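Local atomic coordinates of hydrolase, HAD superfamily, subfamily III A (Legionella pneumophila, PDB entry 3N1U), a protein that probably hydrolyses 3-deoxy-D-manno-octulosonate 8-phosphate to the free sugar acid KDO and inorganic phosphate, a magnesium-dependent step of lipopolysaccharide biosynthesis. Residues G132-V135 with S136-P140. Residues are numbered along the deposited sequence; the frame is centred on the assembly and turned at random.
Sequences GVAV and SNAVP
Val135 and Ala138 close a type I beta turn at the C-terminal end of a parallel strand in the Rossmann-like HAD core, a worked example of how such a strand hands over to the next helix. Ala138 N donates to Val135 O at 3.1 Å, the bond that closes the turn. Beside it, the side chains of Val135 and Asn137 run at a slant to one another. With Val135 CG1 anti to the carbonyl carbon (chi1 -65°), CG2 is left between the backbone N and that carbon, pressed against the Asn137 amide. The amide is held by bonds beyond the turn, OD1 accepting from Gly154 N and ND2 making a weak bond to Gly28 O, while Asn137 O accepts a hydrogen bond from Gln50 NE2 of a neighbouring subunit. Val135 also packs on Asp118, a calcium ligand, and the turn thus lies near the metal site.

The turn folds Ala138 back over the strand end, and its CB lies 4.0 Å from Ala134 CB; Leu143 of helix 140-145 touches both methyls. Val139, the N-cap residue, then leads into that helix. The tightest side-chain approach within the turn is Val135 CG2 to Asn137 OD1, 3.1 Å.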
ATOM      1  N   GLY A 132     -19.317 -18.701  -7.311  1.00 29.21           N
ATOM      2  CA  GLY A 132     -19.415 -17.362  -6.685  1.00 28.50           C
ATOM      3  C   GLY A 132     -18.197 -17.243  -5.794  1.00 29.39           C
ATOM      4  O   GLY A 132     -17.965 -18.095  -4.935  1.00 29.29           O
ATOM      5  N   VAL A 133     -17.416 -16.186  -6.008  1.00 26.19           N
ATOM      6  CA  VAL A 133     -16.111 -16.045  -5.343  1.00 26.44           C
ATOM      7  C   VAL A 133     -15.973 -14.762  -4.537  1.00 25.56           C
ATOM      8  O   VAL A 133     -16.385 -13.678  -4.986  1.00 25.71           O
ATOM      9  CB  VAL A 133     -14.924 -16.186  -6.336  1.00 24.46           C
ATOM     10  CG1 VAL A 133     -13.559 -16.040  -5.596  1.00 24.60           C
ATOM     11  CG2 VAL A 133     -15.012 -17.590  -7.081  1.00 23.81           C
ATOM     12  N   ALA A 134     -15.393 -14.902  -3.348  1.00 26.77           N
ATOM     13  CA  ALA A 134     -15.062 -13.735  -2.519  1.00 26.76           C
ATOM     14  C   ALA A 134     -13.565 -13.460  -2.576  1.00 26.79           C
ATOM     15  O   ALA A 134     -12.776 -14.370  -2.429  1.00 26.80           O
ATOM     16  CB  ALA A 134     -15.488 -13.947  -1.054  1.00 27.87           C
ATOM     17  N   VAL A 135     -13.180 -12.204  -2.823  1.00 25.38           N
ATOM     18  CA  VAL A 135     -11.761 -11.791  -2.523  1.00 25.54           C
ATOM     19  C   VAL A 135     -11.527 -11.915  -1.010  1.00 26.32           C
ATOM     20  O   VAL A 135     -12.486 -11.888  -0.204  1.00 25.48           O
ATOM     21  CB  VAL A 135     -11.427 -10.353  -3.033  1.00 25.32           C
ATOM     22  CG1 VAL A 135     -11.506 -10.321  -4.601  1.00 26.41           C
ATOM     23  CG2 VAL A 135     -12.343  -9.265  -2.414  1.00 25.37           C
ATOM     24  N   SER A 136     -10.265 -12.081  -0.583  1.00 27.32           N
ATOM     25  CA  SER A 136     -10.048 -12.370   0.841  1.00 28.41           C
ATOM     26  C   SER A 136     -10.428 -11.182   1.724  1.00 28.62           C
ATOM     27  O   SER A 136     -10.678 -11.360   2.889  1.00 29.24           O
ATOM     28  CB  SER A 136      -8.593 -12.795   1.134  1.00 30.33           C
ATOM     29  OG  SER A 136      -7.689 -11.725   0.997  1.00 31.92           O
ATOM     30  N   ASN A 137     -10.431  -9.960   1.172  1.00 27.67           N
ATOM     31  CA  ASN A 137     -10.741  -8.746   1.957  1.00 27.87           C
ATOM     32  C   ASN A 137     -12.258  -8.406   1.863  1.00 27.29           C
ATOM     33  O   ASN A 137     -12.680  -7.277   2.201  1.00 26.90           O
ATOM     34  CB  ASN A 137      -9.927  -7.534   1.381  1.00 28.19           C
ATOM     35  CG  ASN A 137     -10.101  -7.405  -0.113  1.00 27.58           C
ATOM     36  OD1 ASN A 137      -9.877  -8.343  -0.818  1.00 29.08           O
ATOM     37  ND2 ASN A 137     -10.565  -6.237  -0.614  1.00 31.96           N
ATOM     38  N   ALA A 138     -13.070  -9.347   1.386  1.00 26.03           N
ATOM     39  CA  ALA A 138     -14.506  -9.096   1.255  1.00 26.04           C
ATOM     40  C   ALA A 138     -15.157  -8.897   2.607  1.00 28.47           C
ATOM     41  O   ALA A 138     -14.603  -9.336   3.651  1.00 29.24           O
ATOM     42  CB  ALA A 138     -15.218 -10.265   0.497  1.00 26.50           C
ATOM     43  N   VAL A 139     -16.353  -8.278   2.606  1.00 27.77           N
ATOM     44  CA  VAL A 139     -17.075  -8.056   3.861  1.00 28.56           C
ATOM     45  C   VAL A 139     -17.542  -9.413   4.414  1.00 30.26           C
ATOM     46  O   VAL A 139     -17.659 -10.409   3.662  1.00 29.92           O
ATOM     47  CB  VAL A 139     -18.251  -7.056   3.711  1.00 27.16           C
ATOM     48  CG1 VAL A 139     -17.674  -5.703   3.116  1.00 27.47           C
ATOM     49  CG2 VAL A 139     -19.414  -7.663   2.865  1.00 28.42           C
ATOM     50  N   PRO A 140     -17.802  -9.472   5.718  1.00 32.78           N
ATOM     51  CA  PRO A 140     -18.079 -10.789   6.321  1.00 34.95           C
ATOM     52  C   PRO A 140     -19.175 -11.691   5.671  1.00 35.68           C
ATOM     53  O   PRO A 140     -18.950 -12.915   5.501  1.00 35.10           O
ATOM     54  CB  PRO A 140     -18.413 -10.425   7.780  1.00 36.98           C
ATOM     55  CG  PRO A 140     -17.472  -9.206   8.047  1.00 36.61           C
ATOM     56  CD  PRO A 140     -17.634  -8.406   6.746  1.00 34.30           C
TER